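Local structure of 3-hydroxyisobutyryl-CoA hydrolase (Mycobacterium thermoresistibile, 4HDT) at residues N31-T34 with H35-T39; Y95-N98 with A99-R103; A240-I243 with A244-A248; R247-A251 with P252-E256; H303-V306 with E307-A311. The protein probably hydrolyses 3-hydroxyisobutyryl-CoA to free 3-hydroxyisobutyrate and coenzyme A, using a crotonase-type fold, and binds zinc ions. All blocks are in the same frame, centred on the assembly; numbering follows the deposited sequence.

Interaction 1 of 5, residues N31-T34 with H35-T39. With ZN (zinc ion), chain D; ACT (acetate ion), chain H.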
loop_
_atom_site.group_PDB
_atom_site.type_symbol
_atom_site.label_atom_id
_atom_site.label_comp_id
_atom_site.label_asym_id
_atom_site.label_seq_id
_atom_site.Cartn_x
_atom_site.Cartn_y
_atom_site.Cartn_z
ATOM N N ASN A 31 4.872 6.781 12.039
ATOM C CA ASN A 31 3.730 5.930 12.326
ATOM C C ASN A 31 3.800 4.533 11.689
ATOM O O ASN A 31 2.732 3.915 11.422
ATOM C CB ASN A 31 2.431 6.675 11.995
ATOM C CG ASN A 31 2.327 8.008 12.709
ATOM O OD1 ASN A 31 2.600 8.098 13.923
ATOM N ND2 ASN A 31 1.824 9.036 12.010
ATOM N N SER A 32 5.014 3.991 11.490
ATOM C CA SER A 32 5.095 2.638 10.942
ATOM C C SER A 32 4.319 1.614 11.812
ATOM O O SER A 32 4.300 1.722 13.032
ATOM C CB SER A 32 6.515 2.188 10.657
ATOM O OG SER A 32 7.263 2.116 11.815
ATOM N N LEU A 33 3.715 0.612 11.177
ATOM C CA LEU A 33 2.763 -0.283 11.862
ATOM C C LEU A 33 3.468 -1.443 12.531
ATOM O O LEU A 33 4.266 -2.156 11.902
ATOM C CB LEU A 33 1.763 -0.898 10.873
ATOM C CG LEU A 33 0.960 0.077 10.067
ATOM C CD1 LEU A 33 0.057 -0.723 9.130
ATOM C CD2 LEU A 33 0.114 0.936 10.975
ATOM N N THR A 34 3.099 -1.662 13.778
ATOM C CA THR A 34 3.500 -2.848 14.517
ATOM C C THR A 34 2.318 -3.830 14.530
ATOM O O THR A 34 1.171 -3.476 14.197
ATOM C CB THR A 34 3.821 -2.507 15.979
ATOM O OG1 THR A 34 2.648 -2.013 16.620
ATOM C CG2 THR A 34 4.952 -1.479 16.110
ATOM N N HIS A 35 2.599 -5.028 15.003
ATOM C CA HIS A 35 1.537 -6.025 15.080
ATOM C C HIS A 35 0.500 -5.536 16.088
ATOM O O HIS A 35 -0.718 -5.676 15.891
ATOM C CB HIS A 35 2.182 -7.350 15.462
ATOM C CG HIS A 35 1.245 -8.496 15.377
ATOM N ND1 HIS A 35 1.572 -9.757 15.813
ATOM C CD2 HIS A 35 -0.005 -8.578 14.861
ATOM C CE1 HIS A 35 0.545 -10.564 15.598
ATOM N NE2 HIS A 35 -0.413 -9.877 14.997
ATOM N N GLY A 36 0.966 -4.944 17.191
ATOM C CA GLY A 36 0.075 -4.366 18.174
ATOM C C GLY A 36 -0.883 -3.306 17.656
ATOM O O GLY A 36 -2.069 -3.275 18.005
ATOM N N MET A 37 -0.376 -2.444 16.782
ATOM C CA MET A 37 -1.230 -1.405 16.202
ATOM C C MET A 37 -2.311 -2.006 15.316
ATOM O O MET A 37 -3.476 -1.556 15.344
ATOM C CB MET A 37 -0.366 -0.402 15.406
ATOM C CG MET A 37 0.595 0.407 16.280
ATOM S SD MET A 37 1.951 1.207 15.406
ATOM C CE MET A 37 1.130 2.507 14.483
ATOM N N VAL A 38 -1.908 -2.957 14.477
ATOM C CA VAL A 38 -2.868 -3.719 13.650
ATOM C C VAL A 38 -3.961 -4.368 14.500
ATOM O O VAL A 38 -5.154 -4.228 14.209
ATOM C CB VAL A 38 -2.104 -4.735 12.763
ATOM C CG1 VAL A 38 -3.002 -5.820 12.220
ATOM C CG2 VAL A 38 -1.361 -3.990 11.657
ATOM N N THR A 39 -3.590 -5.050 15.592
ATOM C CA THR A 39 -4.624 -5.709 16.392
ATOM C C THR A 39 -5.544 -4.715 17.132
ATOM O O THR A 39 -6.725 -4.955 17.273
ATOM C CB THR A 39 -3.981 -6.736 17.344
ATOM O OG1 THR A 39 -3.000 -6.087 18.134
ATOM C CG2 THR A 39 -3.328 -7.794 16.584
HETATM ZN ZN ZN D . 3.061 -10.689 16.936
HETATM C C ACT H . 5.501 -6.558 13.248
HETATM O O ACT H . 5.344 -6.049 14.406
HETATM O OXT ACT H . 5.599 -7.793 13.079
HETATM C CH3 ACT H . 5.653 -5.689 12.023
#

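Interaction 2 of 5, residues Y95-N98 with A99-R103. With ZN (zinc ion), chain B.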
loop_
_atom_site.group_PDB
_atom_site.type_symbol
_atom_site.label_atom_id
_atom_site.label_comp_id
_atom_site.label_asym_id
_atom_site.label_seq_id
_atom_site.Cartn_x
_atom_site.Cartn_y
_atom_site.Cartn_z
ATOM N N TYR A 95 -3.738 -8.480 6.905
ATOM C CA TYR A 95 -4.524 -8.650 5.680
ATOM C C TYR A 95 -5.993 -8.848 6.033
ATOM O O TYR A 95 -6.881 -8.372 5.329
ATOM C CB TYR A 95 -4.023 -9.754 4.763
ATOM C CG TYR A 95 -2.580 -9.604 4.239
ATOM C CD1 TYR A 95 -1.797 -8.494 4.530
ATOM C CD2 TYR A 95 -2.016 -10.600 3.498
ATOM C CE1 TYR A 95 -0.481 -8.396 4.102
ATOM C CE2 TYR A 95 -0.705 -10.514 3.045
ATOM C CZ TYR A 95 0.072 -9.442 3.374
ATOM O OH TYR A 95 1.385 -9.461 2.940
ATOM N N ARG A 96 -6.295 -9.521 7.129
ATOM C CA ARG A 96 -7.662 -9.554 7.598
ATOM C C ARG A 96 -8.229 -8.158 7.940
ATOM O O ARG A 96 -9.390 -7.849 7.625
ATOM C CB ARG A 96 -7.776 -10.529 8.791
ATOM C CG ARG A 96 -7.749 -12.000 8.342
ATOM C CD ARG A 96 -7.385 -12.989 9.470
ATOM N NE ARG A 96 -8.252 -12.886 10.615
ATOM C CZ ARG A 96 -9.379 -13.589 10.804
ATOM N NH1 ARG A 96 -9.807 -14.452 9.883
ATOM N NH2 ARG A 96 -10.106 -13.423 11.911
ATOM N N LEU A 97 -7.409 -7.312 8.541
ATOM C CA LEU A 97 -7.789 -5.943 8.807
ATOM C C LEU A 97 -8.027 -5.188 7.496
ATOM O O LEU A 97 -9.023 -4.460 7.368
ATOM C CB LEU A 97 -6.711 -5.228 9.640
ATOM C CG LEU A 97 -6.814 -3.681 9.767
ATOM C CD1 LEU A 97 -8.084 -3.265 10.475
ATOM C CD2 LEU A 97 -5.582 -3.088 10.467
ATOM N N ASN A 98 -7.101 -5.337 6.548
ATOM C CA ASN A 98 -7.255 -4.660 5.214
ATOM C C ASN A 98 -8.605 -5.007 4.574
ATOM O O ASN A 98 -9.347 -4.132 4.103
ATOM C CB ASN A 98 -6.097 -5.024 4.246
ATOM C CG ASN A 98 -4.700 -4.724 4.783
ATOM O OD1 ASN A 98 -3.767 -5.531 4.569
ATOM N ND2 ASN A 98 -4.519 -3.580 5.420
ATOM N N ALA A 99 -8.934 -6.292 4.574
ATOM C CA ALA A 99 -10.213 -6.783 4.042
ATOM C C ALA A 99 -11.397 -6.246 4.790
ATOM O O ALA A 99 -12.411 -5.837 4.196
ATOM C CB ALA A 99 -10.212 -8.287 4.015
ATOM N N HIS A 100 -11.296 -6.221 6.114
ATOM C CA HIS A 100 -12.381 -5.664 6.896
ATOM C C HIS A 100 -12.655 -4.195 6.646
ATOM O O HIS A 100 -13.784 -3.795 6.493
ATOM C CB HIS A 100 -12.200 -5.880 8.382
ATOM C CG HIS A 100 -13.518 -5.876 9.102
ATOM N ND1 HIS A 100 -13.619 -5.763 10.470
ATOM C CD2 HIS A 100 -14.789 -5.981 8.637
ATOM C CE1 HIS A 100 -14.896 -5.816 10.815
ATOM N NE2 HIS A 100 -15.622 -5.954 9.719
ATOM N N ILE A 101 -11.620 -3.401 6.520
ATOM C CA ILE A 101 -11.792 -1.989 6.114
ATOM C C ILE A 101 -12.480 -1.910 4.770
ATOM O O ILE A 101 -13.411 -1.105 4.583
ATOM C CB ILE A 101 -10.428 -1.262 6.069
ATOM C CG1 ILE A 101 -9.761 -1.250 7.470
ATOM C CG2 ILE A 101 -10.610 0.162 5.554
ATOM C CD1 ILE A 101 -8.246 -1.007 7.414
ATOM N N GLY A 102 -12.044 -2.749 3.839
ATOM C CA GLY A 102 -12.658 -2.827 2.517
ATOM C C GLY A 102 -14.154 -3.129 2.495
ATOM O O GLY A 102 -14.883 -2.554 1.629
ATOM N N ARG A 103 -14.625 -4.036 3.369
ATOM C CA ARG A 103 -16.039 -4.394 3.533
ATOM C C ARG A 103 -16.834 -3.495 4.447
ATOM O O ARG A 103 -18.046 -3.659 4.586
ATOM C CB ARG A 103 -16.113 -5.774 4.245
ATOM C CG ARG A 103 -15.648 -6.881 3.383
ATOM C CD ARG A 103 -16.040 -8.228 3.988
ATOM N NE ARG A 103 -15.741 -8.420 5.411
ATOM C CZ ARG A 103 -14.561 -8.843 5.904
ATOM N NH1 ARG A 103 -13.533 -9.140 5.121
ATOM N NH2 ARG A 103 -14.416 -8.987 7.191
HETATM ZN ZN ZN B . -17.619 -6.513 9.466
HETATM O O HOH W 1 -11.494 -9.655 7.180
#

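Interaction 3 of 5, residues A240-I243 with A244-A248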
loop_
_atom_site.group_PDB
_atom_site.type_symbol
_atom_site.label_atom_id
_atom_site.label_comp_id
_atom_site.label_asym_id
_atom_site.label_seq_id
_atom_site.Cartn_x
_atom_site.Cartn_y
_atom_site.Cartn_z
ATOM N N ALA A 240 12.015 -7.382 -18.460
ATOM C CA ALA A 240 13.084 -7.007 -19.370
ATOM C C ALA A 240 12.495 -6.354 -20.648
ATOM O O ALA A 240 13.033 -5.358 -21.152
ATOM C CB ALA A 240 13.946 -8.214 -19.695
ATOM N N ASP A 241 11.386 -6.883 -21.142
ATOM C CA ASP A 241 10.698 -6.262 -22.300
ATOM C C ASP A 241 10.288 -4.809 -22.014
ATOM O O ASP A 241 10.417 -3.915 -22.881
ATOM C CB ASP A 241 9.458 -7.050 -22.733
ATOM C CG ASP A 241 9.800 -8.403 -23.327
ATOM O OD1 ASP A 241 10.918 -8.548 -23.869
ATOM O OD2 ASP A 241 8.949 -9.323 -23.250
ATOM N N ILE A 242 9.781 -4.586 -20.808
ATOM C CA ILE A 242 9.323 -3.275 -20.371
ATOM C C ILE A 242 10.483 -2.268 -20.287
ATOM O O ILE A 242 10.413 -1.163 -20.848
ATOM C CB ILE A 242 8.514 -3.386 -19.058
ATOM C CG1 ILE A 242 7.234 -4.176 -19.313
ATOM C CG2 ILE A 242 8.300 -2.006 -18.439
ATOM C CD1 ILE A 242 6.463 -4.536 -18.037
ATOM N N ILE A 243 11.572 -2.683 -19.650
ATOM C CA ILE A 243 12.763 -1.850 -19.560
ATOM C C ILE A 243 13.260 -1.498 -20.962
ATOM O O ILE A 243 13.555 -0.330 -21.233
ATOM C CB ILE A 243 13.869 -2.554 -18.731
ATOM C CG1 ILE A 243 13.424 -2.697 -17.278
ATOM C CG2 ILE A 243 15.201 -1.810 -18.822
ATOM C CD1 ILE A 243 14.342 -3.577 -16.469
ATOM N N ALA A 244 13.347 -2.488 -21.856
ATOM C CA ALA A 244 13.779 -2.231 -23.261
ATOM C C ALA A 244 12.907 -1.210 -23.962
ATOM O O ALA A 244 13.414 -0.341 -24.657
ATOM C CB ALA A 244 13.839 -3.528 -24.070
ATOM N N ALA A 245 11.598 -1.307 -23.757
ATOM C CA ALA A 245 10.686 -0.374 -24.396
ATOM C C ALA A 245 10.844 1.034 -23.827
ATOM O O ALA A 245 10.830 2.014 -24.564
ATOM C CB ALA A 245 9.258 -0.847 -24.206
ATOM N N LEU A 246 10.968 1.138 -22.495
ATOM C CA LEU A 246 11.166 2.446 -21.871
ATOM C C LEU A 246 12.463 3.070 -22.427
ATOM O O LEU A 246 12.498 4.259 -22.741
ATOM C CB LEU A 246 11.265 2.327 -20.332
ATOM C CG LEU A 246 9.983 1.974 -19.612
ATOM C CD1 LEU A 246 10.255 1.463 -18.192
ATOM C CD2 LEU A 246 9.022 3.166 -19.619
ATOM N N ARG A 247 13.507 2.270 -22.595
ATOM C CA ARG A 247 14.756 2.833 -23.119
ATOM C C ARG A 247 14.614 3.214 -24.564
ATOM O O ARG A 247 15.107 4.272 -24.972
ATOM C CB ARG A 247 15.942 1.902 -22.899
ATOM C CG ARG A 247 16.207 1.731 -21.411
ATOM C CD ARG A 247 17.643 1.584 -21.072
ATOM N NE ARG A 247 17.902 1.442 -19.641
ATOM C CZ ARG A 247 17.902 2.432 -18.740
ATOM N NH1 ARG A 247 17.593 3.683 -19.061
ATOM N NH2 ARG A 247 18.189 2.146 -17.481
ATOM N N ALA A 248 13.937 2.372 -25.338
ATOM C CA ALA A 248 13.773 2.653 -26.742
ATOM C C ALA A 248 12.929 3.905 -27.012
ATOM O O ALA A 248 13.175 4.579 -28.038
ATOM C CB ALA A 248 13.220 1.460 -27.514
#

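Interaction 4 of 5, residues R247-A251 with P252-E256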
loop_
_atom_site.group_PDB
_atom_site.type_symbol
_atom_site.label_atom_id
_atom_site.label_comp_id
_atom_site.label_asym_id
_atom_site.label_seq_id
_atom_site.Cartn_x
_atom_site.Cartn_y
_atom_site.Cartn_z
ATOM N N ARG A 247 13.507 2.270 -22.595
ATOM C CA ARG A 247 14.756 2.833 -23.119
ATOM C C ARG A 247 14.614 3.214 -24.564
ATOM O O ARG A 247 15.107 4.272 -24.972
ATOM C CB ARG A 247 15.942 1.902 -22.899
ATOM C CG ARG A 247 16.207 1.731 -21.411
ATOM C CD ARG A 247 17.643 1.584 -21.072
ATOM N NE ARG A 247 17.902 1.442 -19.641
ATOM C CZ ARG A 247 17.902 2.432 -18.740
ATOM N NH1 ARG A 247 17.593 3.683 -19.061
ATOM N NH2 ARG A 247 18.189 2.146 -17.481
ATOM N N ALA A 248 13.937 2.372 -25.338
ATOM C CA ALA A 248 13.773 2.653 -26.742
ATOM C C ALA A 248 12.929 3.905 -27.012
ATOM O O ALA A 248 13.175 4.579 -28.038
ATOM C CB ALA A 248 13.220 1.460 -27.514
ATOM N N HIS A 249 11.955 4.222 -26.150
ATOM C CA HIS A 249 11.109 5.415 -26.304
ATOM C C HIS A 249 11.922 6.689 -26.304
ATOM O O HIS A 249 11.556 7.659 -26.982
ATOM C CB HIS A 249 9.933 5.418 -25.313
ATOM C CG HIS A 249 9.102 6.665 -25.311
ATOM N ND1 HIS A 249 8.208 6.982 -26.321
ATOM C CD2 HIS A 249 8.928 7.600 -24.357
ATOM C CE1 HIS A 249 7.557 8.083 -25.996
ATOM N NE2 HIS A 249 7.996 8.488 -24.812
ATOM N N ASP A 250 13.090 6.641 -25.649
ATOM C CA ASP A 250 14.149 7.655 -25.851
ATOM C C ASP A 250 13.659 9.026 -25.412
ATOM O O ASP A 250 13.725 9.995 -26.168
ATOM C CB ASP A 250 14.595 7.687 -27.338
ATOM C CG ASP A 250 16.017 8.252 -27.561
ATOM O OD1 ASP A 250 16.739 8.633 -26.596
ATOM O OD2 ASP A 250 16.395 8.264 -28.736
ATOM N N ALA A 251 13.143 9.108 -24.194
ATOM C CA ALA A 251 12.685 10.388 -23.635
ATOM C C ALA A 251 12.964 10.367 -22.147
ATOM O O ALA A 251 13.088 9.284 -21.543
ATOM C CB ALA A 251 11.219 10.609 -23.875
ATOM N N PRO A 252 13.112 11.555 -21.550
ATOM C CA PRO A 252 13.621 11.580 -20.180
ATOM C C PRO A 252 12.758 10.848 -19.133
ATOM O O PRO A 252 13.328 10.108 -18.310
ATOM C CB PRO A 252 13.723 13.086 -19.880
ATOM C CG PRO A 252 13.937 13.699 -21.196
ATOM C CD PRO A 252 13.110 12.905 -22.157
ATOM N N ALA A 253 11.437 11.028 -19.127
ATOM C CA ALA A 253 10.638 10.416 -18.065
ATOM C C ALA A 253 10.666 8.884 -18.131
ATOM O O ALA A 253 10.761 8.195 -17.095
ATOM C CB ALA A 253 9.199 10.924 -18.067
ATOM N N ALA A 254 10.536 8.337 -19.339
ATOM C CA ALA A 254 10.687 6.898 -19.564
ATOM C C ALA A 254 12.081 6.392 -19.153
ATOM O O ALA A 254 12.190 5.337 -18.554
ATOM C CB ALA A 254 10.363 6.558 -21.025
ATOM N N GLY A 255 13.140 7.134 -19.499
ATOM C CA GLY A 255 14.509 6.731 -19.142
ATOM C C GLY A 255 14.695 6.684 -17.655
ATOM O O GLY A 255 15.368 5.782 -17.146
ATOM N N GLU A 256 14.131 7.669 -16.967
ATOM C CA GLU A 256 14.141 7.744 -15.524
ATOM C C GLU A 256 13.437 6.551 -14.903
ATOM O O GLU A 256 13.908 5.979 -13.900
ATOM C CB GLU A 256 13.437 8.991 -15.028
#

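Interaction 5 of 5, residues H303-V306 with E307-A311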
loop_
_atom_site.group_PDB
_atom_site.type_symbol
_atom_site.label_atom_id
_atom_site.label_comp_id
_atom_site.label_asym_id
_atom_site.label_seq_id
_atom_site.Cartn_x
_atom_site.Cartn_y
_atom_site.Cartn_z
ATOM N N HIS A 303 16.560 -14.821 -0.465
ATOM C CA HIS A 303 17.743 -14.011 -0.264
ATOM C C HIS A 303 17.395 -12.523 -0.329
ATOM O O HIS A 303 17.859 -11.741 0.473
ATOM C CB HIS A 303 18.770 -14.348 -1.348
ATOM C CG HIS A 303 19.931 -13.397 -1.412
ATOM N ND1 HIS A 303 19.871 -12.186 -2.066
ATOM C CD2 HIS A 303 21.188 -13.500 -0.920
ATOM C CE1 HIS A 303 21.047 -11.586 -1.974
ATOM N NE2 HIS A 303 21.859 -12.359 -1.278
ATOM N N ASP A 304 16.596 -12.121 -1.317
ATOM C CA ASP A 304 16.461 -10.699 -1.558
ATOM C C ASP A 304 15.671 -9.938 -0.501
ATOM O O ASP A 304 15.898 -8.768 -0.293
ATOM C CB ASP A 304 15.882 -10.420 -2.947
ATOM C CG ASP A 304 16.925 -10.525 -4.053
ATOM O OD1 ASP A 304 18.078 -10.955 -3.771
ATOM O OD2 ASP A 304 16.602 -10.165 -5.206
ATOM N N LEU A 305 14.703 -10.571 0.156
ATOM C CA LEU A 305 13.984 -9.868 1.210
ATOM C C LEU A 305 14.942 -9.434 2.325
ATOM O O LEU A 305 14.946 -8.277 2.744
ATOM C CB LEU A 305 12.845 -10.711 1.776
ATOM C CG LEU A 305 12.022 -9.987 2.838
ATOM C CD1 LEU A 305 11.335 -8.743 2.313
ATOM C CD2 LEU A 305 11.046 -10.946 3.491
ATOM N N VAL A 306 15.800 -10.339 2.773
ATOM C CA VAL A 306 16.751 -10.029 3.846
ATOM C C VAL A 306 17.788 -8.995 3.387
ATOM O O VAL A 306 18.065 -8.008 4.081
ATOM C CB VAL A 306 17.391 -11.344 4.357
ATOM C CG1 VAL A 306 18.563 -11.073 5.288
ATOM C CG2 VAL A 306 16.320 -12.193 5.026
ATOM N N GLU A 307 18.344 -9.218 2.203
ATOM C CA GLU A 307 19.339 -8.336 1.626
ATOM C C GLU A 307 18.739 -6.950 1.408
ATOM O O GLU A 307 19.386 -5.926 1.688
ATOM C CB GLU A 307 19.870 -8.947 0.330
ATOM C CG GLU A 307 20.836 -8.063 -0.452
ATOM C CD GLU A 307 22.126 -7.724 0.245
ATOM O OE1 GLU A 307 22.406 -8.186 1.358
ATOM O OE2 GLU A 307 22.925 -6.982 -0.340
ATOM N N GLY A 308 17.516 -6.913 0.851
ATOM C CA GLY A 308 16.840 -5.646 0.587
ATOM C C GLY A 308 16.592 -4.823 1.834
ATOM O O GLY A 308 16.916 -3.633 1.900
ATOM N N ILE A 309 16.057 -5.444 2.865
ATOM C CA ILE A 309 15.792 -4.712 4.079
ATOM C C ILE A 309 17.112 -4.348 4.748
ATOM O O ILE A 309 17.250 -3.252 5.283
ATOM C CB ILE A 309 14.923 -5.513 5.038
ATOM C CG1 ILE A 309 13.508 -5.743 4.463
ATOM C CG2 ILE A 309 14.868 -4.845 6.411
ATOM C CD1 ILE A 309 12.681 -6.710 5.269
ATOM N N ARG A 310 18.086 -5.258 4.761
ATOM C CA ARG A 310 19.421 -4.962 5.325
ATOM C C ARG A 310 20.016 -3.695 4.729
ATOM O O ARG A 310 20.527 -2.815 5.439
ATOM C CB ARG A 310 20.397 -6.132 5.077
ATOM C CG ARG A 310 21.786 -5.953 5.704
ATOM C CD ARG A 310 22.866 -6.708 4.935
ATOM N NE ARG A 310 23.036 -6.226 3.568
ATOM C CZ ARG A 310 23.502 -5.021 3.259
ATOM N NH1 ARG A 310 23.828 -4.175 4.228
ATOM N NH2 ARG A 310 23.637 -4.656 1.992
ATOM N N ALA A 311 19.988 -3.616 3.401
ATOM C CA ALA A 311 20.568 -2.474 2.715
ATOM C C ALA A 311 19.877 -1.167 3.109
ATOM O O ALA A 311 20.552 -0.137 3.245
ATOM C CB ALA A 311 20.528 -2.667 1.214
#

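Interaction 1 of 5, residues N31-T34 with H35-T39
T34 OG1 takes the backbone N-H of M37 at 3.1 Å, with an N-H...O angle of 155°, while the carbonyl oxygen of the same threonine receives V38 N in a nearly straight bond, also 3.1 Å long. T34 reaches M37 N because chi1 of 63° sets OG1 between its own backbone N and carbonyl carbon, turned in toward the first helical turn. M37 answers from the other side: its chain runs back past the threonine hydroxyl, CG lying 3.2 Å from OG1, and SD faces T34 N at 3.5 Å in a weak N-H...S bond. This reciprocal pairing is a capping box, with T34 as the N-cap of helix 35-49, and it closes off the start of the first helix after strand 19-24 in this crotonase-like fold. The bend at chi3 of M37 (70°) then turns CE toward the incoming loop, where it packs 4.0 Å from L33 CD2, the two side chains crossing at about a right angle. CE also lies near the carbonyl oxygens of N31 and S32. N31 itself is tied down beyond the cap, its OD1 accepting from R26 N and its ND2 donating to A62 O and L67 O. H35 N donates to an acetate oxygen at 3.0 Å, the acetate probably coming from the crystallisation liquor. The imidazole of H35 swings away from the cap and binds zinc through ND1 at 2.1 Å; E86 is the other protein ligand, and NE2 is hydrogen-bonded to D93 OD2.

Interaction 2 of 5, residues Y95-N98 with A99-R103
A water in the plane of the R103 guanidinium, at its edge, accepts from NH1 at 2.9 Å and donates to R96 O at 2.8 Å, so the end of the arginine is tied by one solvent molecule to a carbonyl a full two turns back. One face of the same guanidinium lies over the helix backbone, with H100 CA 3.8 Å above its plane and offset toward the rim. R96 O is gripped twice, since H100 N also donates to it at 2.9 Å. The imidazole of H100 leads outward, away from the preceding turn: with chi1 at -155° its CG is swung to the far side from the backbone N, and NE2 binds zinc at 2.1 Å. E49 and E351 complete the protein part of that site. R103 serves as second shell here, for its NH2 forms a salt bridge with E351 OE2 and its NH1 another with E286, while the H100 ring meets Y104 edge-to-face.

On another side of the helix the contact is apolar. L97 CD1 and I101 CD1 touch at 3.8 Å, one turn apart, their side chains crossing obliquely, and I101 CG1 lies 3.3 Å from L97 O. That carbonyl receives I101 N in a nearly linear bond of 2.9 Å. All this belongs to the C-terminal part of helix 85-103. L97 and I101 pack on helix 35-49, through V38, M41 and L45, whereas Y95 and A99 lean on helix 285-299, which places this stretch between those two helices.

Interaction 3 of 5, residues A240-I243 with A244-A248
With chi1 at -65°, I242 holds CG1 anti to its carbonyl carbon and CG2 anti to its backbone N, and it is CG2 that faces L246; the leucine, at chi1 of -70°, has CG anti to its own carbonyl carbon. The two side chains lie next to each other, pointing the same way, one turn apart, and I242 CG2 meets L246 CD1 at 4.0 Å. The leucine also rests on the backbone before it: its CG comes 3.4 Å from I242 O, the carbonyl that takes L246 N in a bond of 2.9 Å.

One residue further round, I243 and R247 repeat the spacing on a more open side. R247 CG lies 3.4 Å from I243 O, and the bend at chi2 (-146°) carries the rest of the chain past the isoleucine, whose CG2 is 4.3 Å from NE. NH2 of the charged end forms a salt bridge with D259 OD1. A244 and A245 contribute little bulk, their methyls lying against the carbonyls of the turn before, and regular i to i+4 backbone bonds run through all of it.

This is ordinary alpha-helical packing within helix 239-249, away from the zinc sites. The I242-L246 side turns inward, L246 meeting W229 and C233 of helix 227-233 as well as A254 and I261 of helix 252-261; I243 and R247 likewise face helix 252-261, through I261 and A258.

Interaction 4 of 5, residues R247-A251 with P252-E256
After H249 the backbone leaves the helix, D250 taking positive phi (63°) and A251 an extended conformation, before P252 starts a new helix with A251 as its N-cap; G255 N then closes the first turn on A251 O at 3.0 Å. Across this corner H249 and A254 make the side-chain contact. H249 CD2 meets A254 CB at 3.8 Å, the methyl lying at the edge of the imidazole, near the plane of the ring. H249 CG stands opposite the backbone N (chi1 174°), which places the ring across toward the new helix, and the rotation about chi2 (74°) then turns its CD2 edge to A254. From the same ring ND1 makes a weak hydrogen bond to E232 OE2.

The connection is a tight corner, D250 and A251, joining helices 239-249 and 252-261 and leading straight into a proline. P252 has no N-H to give, and a place in the first turn of a helix costs it no backbone bond. Its CD is pressed against A251 CB at 3.4 Å, a tight pair between directly linked residues. R247 reaches along helix 252-261: its NH2 is salt-bridged to D259 OD1, while NH1 passes 3.6 Å from G255 O, a proximity too long to count as a hydrogen bond. A253 and A254 both pack on W229 of helix 227-233, and H249 touches C233 of that same helix.

Interaction 5 of 5, residues H303-V306 with E307-A311
H303 and E307 lie side by side one turn apart, the imidazole CE1 resting on E307 CB at 3.7 Å and on CG at a similar distance, with the ring and carboxylate planes 33° apart. Another side of the helix carries the apolar pair L305 and I309, pointing the same way and touching through CD1 to CD1 at 3.8 Å. Beneath the side chains the backbone bonds run regularly from i+4 to i, the shortest from G308 N to D304 O at 2.7 Å.

The next shell fixes the polar ends. H303 ND1 donates to D304 OD1 at 2.8 Å, close to the ring plane and nearly along the C-O axis of the carboxylate, which sets how the ring is turned against E307. D304 in turn is held by S265 OG and R323 N. E307, bent at chi2 (63°), meets one of the two conformers of R310 in a salt bridge: in that conformer R310 NE reaches OE1 at 3.0 Å, approaching from above the carboxylate plane although OE1 lies in the plane of the guanidinium. E307 OE2 is gripped by K321 N. Farther out, V306, I309 and R310 pack on Y77 of helix 73-81, and L305 on F147, joining helix 303-313 to helix 73-81 and to the loop holding F147.

With its ND1 proton directed to D304 and E307 OE1 5.0 Å from NE2, the histidine has two carboxylates near it, a setting that might favour its protonated form, though E307 is shared with R310 in one conformer.

Overall arrangement
Along the chain the five contacts follow in numerical order. Interactions 1 and 2 belong to the part built round the six-stranded sheet: their centres are 15 Å apart, and helices 35-49 and 85-103 meet directly where V38 O touches L97 CD2. Each carries one zinc-binding histidine, at separate sites. Interactions 3 and 4 share R247 and A248, continue one another along helix 239-249 and lie with centres 9 Å apart, across the chain's centre from the first pair and about 36 to 39 Å from it. Interaction 5, on helix 303-313, lies apart from both pairs, its centre 22 Å from interaction 1 and 26 Å from interaction 3. The zinc-bearing helices are thus well separated from the helical corner at 247-256.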